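Local coordinates for putative sugar binding protein (Geobacillus stearothermophilus, PDB 6GUQ) that binds a monosaccharide such as glucose or galactose in the cleft between its two lobes, probably as a carbohydrate-binding component of sugar uptake, at residues 34-39 with 91-96; 43-48 with 116-121; 157-162 with 191-196; 195-200 with 224-229. All blocks are in the same frame, centred on the assembly; numbering follows the deposited sequence.

Interactions 1 and 2 belong to the N-terminal lobe and interactions 3 and 4 to the other lobe. Interaction 1 returns the chain to strand 32-36 after about fifty residues. Interaction 2 starts inside that loop, at 43-48, and closes beyond it at 116-121, so the two cross. They meet at neighbouring strands 90-93 and 115-118. Further along, interaction 3 joins the ends of a beta-alpha-beta unit, and interaction 4 begins where it finishes, sharing I195 and T196. The lobes face each other across the sugar, which all four contacts reach. Direct protein links also span the cleft: D43 forms a salt bridge with R197, and E38 and E39 pack on I195.

Interaction 1: residues 34-39 with 91-96; sequences VLVPEE and IITQGL. With BGC (beta-D-glucopyranose), chain B.
The carboxylate oxygen OE1 of E38 is gripped by two donors. NE2 of Q94 donates to E38 OE1 at 2.9 Å, in a bond that is almost straight (179°). BGC O4, a hydroxyl of the bound glucose, donates to E38 OE1 at 2.6 Å. E38 and Q94 sit just past the C-terminal ends of parallel strands 32-36 and 90-93, the usual place for a ligand site in an alpha/beta lobe of a periplasmic binding protein. E38 reaches the sugar with an extended chain, its CG anti to the backbone N (chi1 -172°). The amide meets it obliquely: E38 OE1 lies in the plane of the Q94 amide, but NE2 comes from above the carboxylate plane, and the two planes are 60° apart. The same NE2 also donates to OD1 of D119, so one amide steadies two sugar-binding acids. Without the carboxylate, as in a change of E38 to alanine, sugar O4 would probably lose this acceptor and the Q94 amide would be freer to turn. L96 adds an apolar neighbour, its CD2 4.0 Å from E38 OE2.

Behind the site the strands run parallel in register. I92 is the middle rung: its N donates to V34 O at 2.8 Å and its O accepts from V36 N at 3.0 Å. On one face of the sheet V34 and I91 lie side by side. On the other, L35 touches A52 of helix 43-59, and L35 CD1 rests on CG2 of I92 at 3.6 Å.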
# COMPACT_ATOMS: atom_id res chain seq x y z
N VAL A 34 2.94 19.07 -5.93
CA VAL A 34 3.65 17.91 -6.42
C VAL A 34 3.21 16.67 -5.64
O VAL A 34 3.11 16.71 -4.41
CB VAL A 34 5.17 18.12 -6.33
CG1 VAL A 34 5.52 18.65 -4.98
CG2 VAL A 34 5.92 16.81 -6.56
N LEU A 35 2.93 15.58 -6.36
CA LEU A 35 2.62 14.29 -5.76
C LEU A 35 3.69 13.29 -6.18
O LEU A 35 3.91 13.08 -7.38
CB LEU A 35 1.23 13.80 -6.18
CG LEU A 35 0.93 12.32 -5.94
CD1 LEU A 35 0.93 11.98 -4.45
CD2 LEU A 35 -0.40 11.94 -6.55
N VAL A 36 4.31 12.66 -5.19
CA VAL A 36 5.42 11.73 -5.38
C VAL A 36 4.92 10.31 -5.07
O VAL A 36 4.62 10.02 -3.90
CB VAL A 36 6.60 12.10 -4.47
CG1 VAL A 36 7.73 11.09 -4.64
CG2 VAL A 36 7.06 13.52 -4.75
N PRO A 37 4.86 9.41 -6.05
CA PRO A 37 4.52 8.01 -5.77
C PRO A 37 5.73 7.19 -5.33
O PRO A 37 6.87 7.62 -5.45
CB PRO A 37 4.01 7.50 -7.12
CG PRO A 37 4.86 8.26 -8.09
CD PRO A 37 4.96 9.67 -7.50
N GLU A 38 5.45 5.98 -4.83
CA GLU A 38 6.54 5.05 -4.48
C GLU A 38 7.32 4.61 -5.72
O GLU A 38 8.53 4.34 -5.62
CB GLU A 38 5.98 3.82 -3.74
CG GLU A 38 7.06 2.87 -3.16
CD GLU A 38 6.56 1.96 -2.03
OE1 GLU A 38 5.34 1.92 -1.77
OE2 GLU A 38 7.39 1.25 -1.41
N GLU A 39 6.66 4.57 -6.87
CA GLU A 39 7.25 4.14 -8.14
C GLU A 39 6.33 4.63 -9.25
O GLU A 39 5.12 4.45 -9.17
CB GLU A 39 7.42 2.61 -8.18
CG GLU A 39 7.83 2.01 -9.52
CD GLU A 39 8.31 0.56 -9.40
OE1 GLU A 39 9.27 0.29 -8.64
OE2 GLU A 39 7.70 -0.31 -10.04
N ILE A 91 3.51 19.70 -0.97
CA ILE A 91 4.08 18.42 -1.39
C ILE A 91 3.26 17.30 -0.77
O ILE A 91 3.03 17.28 0.44
CB ILE A 91 5.56 18.32 -0.98
CG1 ILE A 91 6.37 19.38 -1.72
CG2 ILE A 91 6.09 16.92 -1.25
CD1 ILE A 91 7.86 19.28 -1.49
N ILE A 92 2.82 16.36 -1.62
CA ILE A 92 2.08 15.17 -1.20
C ILE A 92 2.96 13.95 -1.45
O ILE A 92 3.37 13.69 -2.58
CB ILE A 92 0.74 15.05 -1.95
CG1 ILE A 92 -0.08 16.33 -1.75
CG2 ILE A 92 -0.04 13.82 -1.47
CD1 ILE A 92 -1.37 16.35 -2.54
N THR A 93 3.23 13.19 -0.38
CA THR A 93 4.16 12.07 -0.45
C THR A 93 3.82 11.03 0.61
O THR A 93 3.20 11.34 1.63
CB THR A 93 5.61 12.52 -0.26
OG1 THR A 93 6.50 11.39 -0.37
CG2 THR A 93 5.78 13.14 1.12
N GLN A 94 4.27 9.80 0.37
CA GLN A 94 4.35 8.78 1.40
C GLN A 94 5.35 9.18 2.47
O GLN A 94 6.37 9.82 2.19
CB GLN A 94 4.80 7.43 0.83
CG GLN A 94 3.77 6.56 0.15
CD GLN A 94 4.45 5.42 -0.64
OE1 GLN A 94 5.35 5.67 -1.46
NE2 GLN A 94 4.05 4.17 -0.39
N GLY A 95 5.10 8.73 3.70
CA GLY A 95 6.06 8.87 4.77
C GLY A 95 6.72 7.54 5.01
O GLY A 95 6.50 6.89 6.04
N LEU A 96 7.57 7.15 4.06
CA LEU A 96 7.90 5.75 3.83
C LEU A 96 8.64 5.12 5.01
O LEU A 96 8.28 4.04 5.47
CB LEU A 96 8.72 5.62 2.56
CG LEU A 96 8.47 4.34 1.78
CD1 LEU A 96 7.03 3.85 1.98
CD2 LEU A 96 8.75 4.62 0.33
C2 BGC B . 0.49 0.12 -1.29
C3 BGC B . 1.45 1.05 -1.95
C4 BGC B . 2.48 0.25 -2.68
C5 BGC B . 1.84 -0.62 -3.74
C6 BGC B . 2.93 -1.46 -4.35
C1 BGC B . -0.15 -0.85 -2.28
O1 BGC B . -0.77 -1.83 -1.58
O2 BGC B . -0.60 0.81 -0.63
O3 BGC B . 2.20 1.73 -0.91
O4 BGC B . 3.43 1.07 -3.35
O5 BGC B . 0.86 -1.52 -3.15
O6 BGC B . 2.41 -2.11 -5.47

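Interaction 2: residues 43-48 with 116-121; sequences DYWRLV and VTIDTD. With BGC (beta-D-glucopyranose), chain B.
The Y44 ring, whose hydroxyl reaches D119, has the glucose over one face: C1 of the sugar stands 3.9 Å above the plane, over the ring centre. Y44 in turn touches a face of the W45 indole, where its CD1 lies toward the rim. At the indole edge are sugar O4 and CG2 of I118. W45 NE1 donates to O4 at 3.1 Å, and CH2 at the far end of the indole packs on CB of D119 at 3.7 Å. This is the familiar way of binding a pyranose: aromatic contact for the ring, and directed hydrogen bonds for the hydroxyls.

D119 takes two adjacent hydroxyls in a fork. Sugar O3 donates to OD1 at 2.8 Å and sugar O2 to OD2 at 2.7 Å. Y44 OH adds a weak bond to OD2. With CG of D119 anti to the backbone N (chi1 172°), the D119 and Y44 side chains approach from opposite directions, their carboxylate and ring planes 67° apart. The carboxylate is steadied at OD1, where T120 OG1 donates on the anti side, 31° out of the carboxylate plane.

Farther from the sugar, V48 CG1 meets I118 CD1 at 3.9 Å, the side chains running in opposite senses. Here helix 43-59 lies over strand 115-118, which runs between strands 90-93 and 129-131. Helix 269-284 is the next cover, touching Y44 through M272 and I118 through A276.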
# COMPACT_ATOMS: atom_id res chain seq x y z
N ASP A 43 1.00 0.16 -11.09
CA ASP A 43 -0.41 0.17 -11.47
C ASP A 43 -1.29 0.85 -10.41
O ASP A 43 -2.24 1.57 -10.76
CB ASP A 43 -0.92 -1.26 -11.68
CG ASP A 43 -0.17 -2.01 -12.79
OD1 ASP A 43 0.97 -2.49 -12.55
OD2 ASP A 43 -0.75 -2.16 -13.88
N TYR A 44 -1.02 0.59 -9.13
CA TYR A 44 -1.82 1.17 -8.05
C TYR A 44 -1.65 2.69 -7.99
O TYR A 44 -2.64 3.43 -7.87
CB TYR A 44 -1.41 0.49 -6.73
CG TYR A 44 -1.87 1.17 -5.44
CD1 TYR A 44 -1.13 2.22 -4.88
CD2 TYR A 44 -3.01 0.74 -4.76
CE1 TYR A 44 -1.54 2.83 -3.71
CE2 TYR A 44 -3.43 1.36 -3.57
CZ TYR A 44 -2.68 2.41 -3.06
OH TYR A 44 -3.06 3.03 -1.89
N TRP A 45 -0.42 3.17 -8.11
CA TRP A 45 -0.15 4.61 -8.07
C TRP A 45 -0.78 5.33 -9.25
O TRP A 45 -1.15 6.51 -9.12
CB TRP A 45 1.35 4.84 -8.01
CG TRP A 45 1.81 4.61 -6.64
CD1 TRP A 45 2.48 3.53 -6.17
CD2 TRP A 45 1.55 5.46 -5.51
NE1 TRP A 45 2.69 3.66 -4.81
CE2 TRP A 45 2.12 4.84 -4.38
CE3 TRP A 45 0.89 6.68 -5.34
CZ2 TRP A 45 2.07 5.40 -3.12
CZ3 TRP A 45 0.83 7.24 -4.08
CH2 TRP A 45 1.42 6.60 -2.98
N ARG A 46 -0.95 4.66 -10.39
CA ARG A 46 -1.65 5.28 -11.51
C ARG A 46 -3.10 5.57 -11.15
O ARG A 46 -3.68 6.54 -11.66
CB ARG A 46 -1.58 4.39 -12.75
CG ARG A 46 -0.18 4.32 -13.35
CD ARG A 46 0.38 5.71 -13.59
NE ARG A 46 1.63 5.69 -14.35
CZ ARG A 46 2.22 6.77 -14.85
NH1 ARG A 46 1.68 7.97 -14.68
NH2 ARG A 46 3.36 6.67 -15.52
N LEU A 47 -3.70 4.76 -10.27
CA LEU A 47 -5.05 5.08 -9.81
C LEU A 47 -5.04 6.30 -8.88
O LEU A 47 -5.93 7.15 -8.94
CB LEU A 47 -5.67 3.87 -9.12
CG LEU A 47 -6.13 2.75 -10.06
CD1 LEU A 47 -6.26 1.43 -9.30
CD2 LEU A 47 -7.45 3.13 -10.74
N VAL A 48 -4.02 6.39 -8.01
CA VAL A 48 -3.86 7.58 -7.17
C VAL A 48 -3.73 8.82 -8.04
O VAL A 48 -4.39 9.84 -7.80
CB VAL A 48 -2.64 7.41 -6.25
CG1 VAL A 48 -2.33 8.72 -5.53
CG2 VAL A 48 -2.85 6.28 -5.25
N VAL A 116 1.44 16.98 3.00
CA VAL A 116 0.36 16.04 3.28
C VAL A 116 0.88 14.64 2.96
O VAL A 116 1.29 14.37 1.82
CB VAL A 116 -0.90 16.36 2.47
CG1 VAL A 116 -1.86 15.17 2.48
CG2 VAL A 116 -1.59 17.61 2.99
N THR A 117 0.88 13.75 3.95
CA THR A 117 1.22 12.36 3.69
C THR A 117 0.05 11.63 3.04
O THR A 117 -1.13 11.93 3.31
CB THR A 117 1.63 11.62 4.97
OG1 THR A 117 0.64 11.78 5.99
CG2 THR A 117 2.97 12.11 5.48
N ILE A 118 0.38 10.67 2.17
CA ILE A 118 -0.61 9.88 1.43
C ILE A 118 -0.18 8.42 1.48
O ILE A 118 1.02 8.11 1.38
CB ILE A 118 -0.76 10.39 -0.02
CG1 ILE A 118 -1.97 9.74 -0.70
CG2 ILE A 118 0.48 10.11 -0.87
CD1 ILE A 118 -2.34 10.44 -2.02
N ASP A 119 -1.16 7.52 1.70
CA ASP A 119 -0.99 6.07 1.56
C ASP A 119 -0.18 5.45 2.70
O ASP A 119 -0.54 4.39 3.24
CB ASP A 119 -0.37 5.75 0.19
CG ASP A 119 0.03 4.29 0.02
OD1 ASP A 119 1.16 3.94 0.42
OD2 ASP A 119 -0.78 3.50 -0.54
N THR A 120 0.90 6.12 3.10
CA THR A 120 1.75 5.69 4.21
C THR A 120 2.06 6.92 5.05
O THR A 120 2.63 7.89 4.54
CB THR A 120 3.04 5.04 3.70
OG1 THR A 120 2.72 4.02 2.74
CG2 THR A 120 3.84 4.45 4.84
N ASP A 121 1.71 6.87 6.34
CA ASP A 121 1.85 8.03 7.21
C ASP A 121 3.21 8.02 7.92
O ASP A 121 3.86 6.97 8.07
CB ASP A 121 0.72 8.08 8.25
CG ASP A 121 0.59 9.47 8.96
OD1 ASP A 121 1.12 10.48 8.43
OD2 ASP A 121 -0.05 9.54 10.04
C2 BGC B . 0.49 0.12 -1.29
C3 BGC B . 1.45 1.05 -1.95
C4 BGC B . 2.48 0.25 -2.68
C5 BGC B . 1.84 -0.62 -3.74
C6 BGC B . 2.93 -1.46 -4.35
C1 BGC B . -0.15 -0.85 -2.28
O1 BGC B . -0.77 -1.83 -1.58
O2 BGC B . -0.60 0.81 -0.63
O3 BGC B . 2.20 1.73 -0.91
O4 BGC B . 3.43 1.07 -3.35
O5 BGC B . 0.86 -1.52 -3.15
O6 BGC B . 2.41 -2.11 -5.47

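Interaction 3: residues 157-162 with 191-196; sequences AIITGS and EESHIT. With BGC (beta-D-glucopyranose), chain B.
CG2 of I195 lies between G161 and the sugar. I195 CG2 is 3.8 Å from G161 CA. On the sugar side, I195 CG2 is 3.6 Å from BGC C6. With CG1 placed between the backbone N and carbonyl carbon (chi1 66°), CD1 also comes near C6. Cutting I195 back to an alanine would probably thin its apolar cover of C6 to the CB alone and open a gap beside G161.

The turn 193-195 holds I195 in place. S193 N donates to T160 O at 2.9 Å, while H194 N makes a weak bond to G161 O. The S193 hydroxyl bonds to D224, and its OG also weakly accepts from I195 N. The CB of S193 rests on CG2 of I159.

Behind the turn, strands 154-160 and 185-192 pair in parallel. E191 bonds twice to strand 154-160, its N donating to I158 O and its O accepting from T160 N, each at 3.0 Å. These strands bracket helix 166-179 in a beta-alpha-beta unit, and 185-192 is an edge strand of the sheet. The T160 hydroxyl bonds to T220 on the strand's other side.

The chemistry implies a division of labour: backbone bonds and the S193 hydroxyl set the turn, and I195 offers the sugar apolar contact.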
# COMPACT_ATOMS: atom_id res chain seq x y z
N ALA A 157 2.79 -18.32 4.74
CA ALA A 157 3.93 -17.54 4.27
C ALA A 157 3.44 -16.13 3.97
O ALA A 157 2.31 -15.94 3.51
CB ALA A 157 4.57 -18.17 3.02
N ILE A 158 4.27 -15.12 4.25
CA ILE A 158 3.92 -13.73 4.01
C ILE A 158 4.90 -13.15 3.00
O ILE A 158 6.12 -13.25 3.18
CB ILE A 158 3.90 -12.89 5.30
CG1 ILE A 158 2.92 -13.48 6.31
CG2 ILE A 158 3.53 -11.40 5.00
CD1 ILE A 158 2.82 -12.71 7.65
N ILE A 159 4.36 -12.56 1.93
CA ILE A 159 5.13 -11.78 0.96
C ILE A 159 4.80 -10.32 1.19
O ILE A 159 3.63 -9.93 1.13
CB ILE A 159 4.83 -12.18 -0.49
CG1 ILE A 159 5.00 -13.69 -0.70
CG2 ILE A 159 5.71 -11.40 -1.46
CD1 ILE A 159 6.41 -14.13 -0.71
N THR A 160 5.82 -9.51 1.47
CA THR A 160 5.63 -8.11 1.79
C THR A 160 6.46 -7.25 0.85
O THR A 160 7.51 -7.67 0.37
CB THR A 160 5.98 -7.85 3.29
OG1 THR A 160 5.60 -6.51 3.66
CG2 THR A 160 7.48 -8.06 3.56
N GLY A 161 5.97 -6.03 0.58
CA GLY A 161 6.69 -5.13 -0.31
C GLY A 161 8.13 -4.90 0.12
O GLY A 161 9.05 -4.95 -0.69
N SER A 162 8.32 -4.68 1.41
CA SER A 162 9.63 -4.50 1.97
C SER A 162 9.60 -4.59 3.48
O SER A 162 8.58 -4.49 4.06
CB SER A 162 10.22 -3.19 1.52
OG SER A 162 10.08 -2.20 2.49
N GLU A 191 9.05 -12.86 3.20
CA GLU A 191 10.01 -12.45 2.22
C GLU A 191 9.58 -11.21 1.55
O GLU A 191 8.43 -10.93 1.50
CB GLU A 191 10.18 -13.52 1.17
CG GLU A 191 10.66 -14.85 1.67
CD GLU A 191 12.13 -14.84 1.98
OE1 GLU A 191 12.89 -14.11 1.34
OE2 GLU A 191 12.52 -15.57 2.89
N GLU A 192 10.52 -10.49 0.98
CA GLU A 192 10.28 -9.23 0.29
C GLU A 192 10.15 -9.31 -1.20
O GLU A 192 10.88 -10.01 -1.82
CB GLU A 192 11.44 -8.31 0.54
CG GLU A 192 11.65 -7.94 1.98
CD GLU A 192 13.00 -7.36 2.21
OE1 GLU A 192 13.95 -8.11 2.24
OE2 GLU A 192 13.11 -6.15 2.36
N SER A 193 9.27 -8.52 -1.78
CA SER A 193 9.04 -8.52 -3.19
C SER A 193 9.45 -7.26 -3.89
O SER A 193 9.40 -7.16 -5.08
CB SER A 193 7.56 -8.72 -3.45
OG SER A 193 6.80 -7.65 -2.99
N HIS A 194 9.87 -6.29 -3.14
CA HIS A 194 10.21 -4.98 -3.71
C HIS A 194 9.16 -4.50 -4.70
O HIS A 194 9.47 -3.83 -5.69
CB HIS A 194 11.60 -5.03 -4.34
CG HIS A 194 12.68 -5.36 -3.36
ND1 HIS A 194 13.30 -6.59 -3.32
CD2 HIS A 194 13.22 -4.63 -2.36
CE1 HIS A 194 14.19 -6.60 -2.34
NE2 HIS A 194 14.16 -5.42 -1.74
N ILE A 195 7.90 -4.85 -4.42
CA ILE A 195 6.67 -4.48 -5.13
C ILE A 195 6.72 -4.69 -6.65
O ILE A 195 6.17 -3.89 -7.42
CB ILE A 195 6.24 -3.03 -4.77
CG1 ILE A 195 7.22 -1.95 -5.25
CG2 ILE A 195 6.01 -2.88 -3.25
CD1 ILE A 195 6.54 -0.65 -5.53
N THR A 196 7.29 -5.81 -7.10
CA THR A 196 7.12 -6.26 -8.48
C THR A 196 6.39 -7.60 -8.53
O THR A 196 6.38 -8.35 -7.55
CB THR A 196 8.45 -6.37 -9.21
OG1 THR A 196 9.21 -7.44 -8.64
CG2 THR A 196 9.23 -5.06 -9.09
C2 BGC B . 0.49 0.12 -1.29
C3 BGC B . 1.45 1.05 -1.95
C4 BGC B . 2.48 0.25 -2.68
C5 BGC B . 1.84 -0.62 -3.74
C6 BGC B . 2.93 -1.46 -4.35
C1 BGC B . -0.15 -0.85 -2.28
O1 BGC B . -0.77 -1.83 -1.58
O2 BGC B . -0.60 0.81 -0.63
O3 BGC B . 2.20 1.73 -0.91
O4 BGC B . 3.43 1.07 -3.35
O5 BGC B . 0.86 -1.52 -3.15
O6 BGC B . 2.41 -2.11 -5.47

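Interaction 4: residues 195-200 with 224-229; sequences ITRVQA and DAIGVA. With BGC (beta-D-glucopyranose), chain B.
T196 is the N-cap of helix 197-210, which packs here on helix 224-234. Its OG1 accepts from Q199 N at 3.0 Å and closes the first turn. The T196 carbonyl reaches the other helix through a water. That water donates to T196 O at 2.8 Å and to D224 OD1 at 2.6 Å, bridging the two helix starts. The other carboxylate oxygen of D224, OD2, takes S221 OG.

The helices come close where side chains are small. The CB of A200 lies 3.8 Å from D224 O and 4.0 Å from CA of G227. CA of G227 also faces R197 O at 3.8 Å. G227 has no CB here, which is what lets its CA approach A200 CB and R197 O so closely.

At the outer side, R197 passes over I226 at a slant, R197 NE lying 4.0 Å from I226 CG2. The arginine chain bends at chi3 (137°), and its guanidinium then forms salt bridges with E251 and with D43 of the facing lobe. D224 and V228 touch I159, so helix 224-234 lies against the sheet on that face. Helices flanking a mainly parallel sheet are the build of the alpha/beta lobes of periplasmic binding proteins.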
# COMPACT_ATOMS: atom_id res chain seq x y z
N ILE A 195 7.90 -4.85 -4.42
CA ILE A 195 6.67 -4.48 -5.13
C ILE A 195 6.72 -4.69 -6.65
O ILE A 195 6.17 -3.89 -7.42
CB ILE A 195 6.24 -3.03 -4.77
CG1 ILE A 195 7.22 -1.95 -5.25
CG2 ILE A 195 6.01 -2.88 -3.25
CD1 ILE A 195 6.54 -0.65 -5.53
N THR A 196 7.29 -5.81 -7.10
CA THR A 196 7.12 -6.26 -8.48
C THR A 196 6.39 -7.60 -8.53
O THR A 196 6.38 -8.35 -7.55
CB THR A 196 8.45 -6.37 -9.21
OG1 THR A 196 9.21 -7.44 -8.64
CG2 THR A 196 9.23 -5.06 -9.09
N ARG A 197 5.71 -7.86 -9.65
CA ARG A 197 5.14 -9.19 -9.88
C ARG A 197 6.23 -10.25 -9.89
O ARG A 197 6.12 -11.29 -9.24
CB ARG A 197 4.37 -9.23 -11.21
CG ARG A 197 3.24 -8.22 -11.34
CD ARG A 197 2.89 -7.97 -12.82
NE ARG A 197 1.45 -7.92 -13.05
CZ ARG A 197 0.72 -6.80 -13.10
NH1 ARG A 197 1.30 -5.61 -12.94
NH2 ARG A 197 -0.60 -6.87 -13.31
N VAL A 198 7.32 -9.96 -10.61
CA VAL A 198 8.35 -10.96 -10.86
C VAL A 198 8.99 -11.41 -9.55
O VAL A 198 9.18 -12.61 -9.32
CB VAL A 198 9.40 -10.40 -11.85
CG1 VAL A 198 10.66 -11.20 -11.81
CG2 VAL A 198 8.81 -10.32 -13.26
N GLN A 199 9.33 -10.46 -8.67
CA GLN A 199 9.99 -10.86 -7.43
C GLN A 199 9.03 -11.46 -6.42
O GLN A 199 9.47 -12.18 -5.52
CB GLN A 199 10.73 -9.69 -6.80
CG GLN A 199 12.06 -9.44 -7.44
CD GLN A 199 12.70 -8.17 -6.93
OE1 GLN A 199 12.58 -7.11 -7.55
NE2 GLN A 199 13.35 -8.27 -5.78
N ALA A 200 7.73 -11.19 -6.53
CA ALA A 200 6.79 -11.93 -5.70
C ALA A 200 6.73 -13.39 -6.13
O ALA A 200 6.77 -14.30 -5.30
CB ALA A 200 5.41 -11.28 -5.74
N ASP A 224 1.45 -8.51 -4.97
CA ASP A 224 2.04 -9.67 -4.33
C ASP A 224 1.23 -10.94 -4.58
O ASP A 224 1.79 -11.98 -4.92
CB ASP A 224 2.19 -9.42 -2.83
CG ASP A 224 3.30 -8.44 -2.52
OD1 ASP A 224 4.26 -8.32 -3.33
OD2 ASP A 224 3.21 -7.76 -1.47
N ALA A 225 -0.10 -10.86 -4.41
CA ALA A 225 -0.94 -12.03 -4.63
C ALA A 225 -0.94 -12.46 -6.09
O ALA A 225 -1.19 -13.64 -6.37
CB ALA A 225 -2.37 -11.77 -4.15
N ILE A 226 -0.66 -11.54 -7.01
CA ILE A 226 -0.60 -11.87 -8.43
C ILE A 226 0.63 -12.74 -8.71
O ILE A 226 0.54 -13.77 -9.40
CB ILE A 226 -0.60 -10.57 -9.26
CG1 ILE A 226 -2.03 -10.03 -9.38
CG2 ILE A 226 0.00 -10.76 -10.63
CD1 ILE A 226 -2.13 -8.51 -9.43
N GLY A 227 1.78 -12.37 -8.14
CA GLY A 227 2.97 -13.19 -8.28
C GLY A 227 2.83 -14.55 -7.63
O GLY A 227 3.25 -15.56 -8.19
N VAL A 228 2.26 -14.58 -6.42
CA VAL A 228 1.99 -15.86 -5.77
C VAL A 228 1.06 -16.71 -6.63
O VAL A 228 1.31 -17.89 -6.86
CB VAL A 228 1.42 -15.64 -4.35
CG1 VAL A 228 0.84 -16.94 -3.78
CG2 VAL A 228 2.50 -15.12 -3.44
N ALA A 229 -0.03 -16.10 -7.14
CA ALA A 229 -1.02 -16.86 -7.89
C ALA A 229 -0.41 -17.49 -9.14
O ALA A 229 -0.85 -18.56 -9.56
CB ALA A 229 -2.19 -15.98 -8.31
C2 BGC B . 0.49 0.12 -1.29
C3 BGC B . 1.45 1.05 -1.95
C4 BGC B . 2.48 0.25 -2.68
C5 BGC B . 1.84 -0.62 -3.74
C6 BGC B . 2.93 -1.46 -4.35
C1 BGC B . -0.15 -0.85 -2.28
O1 BGC B . -0.77 -1.83 -1.58
O2 BGC B . -0.60 0.81 -0.63
O3 BGC B . 2.20 1.73 -0.91
O4 BGC B . 3.43 1.07 -3.35
O5 BGC B . 0.86 -1.52 -3.15
O6 BGC B . 2.41 -2.11 -5.47
O HOH W 1 4.73 -7.10 -5.61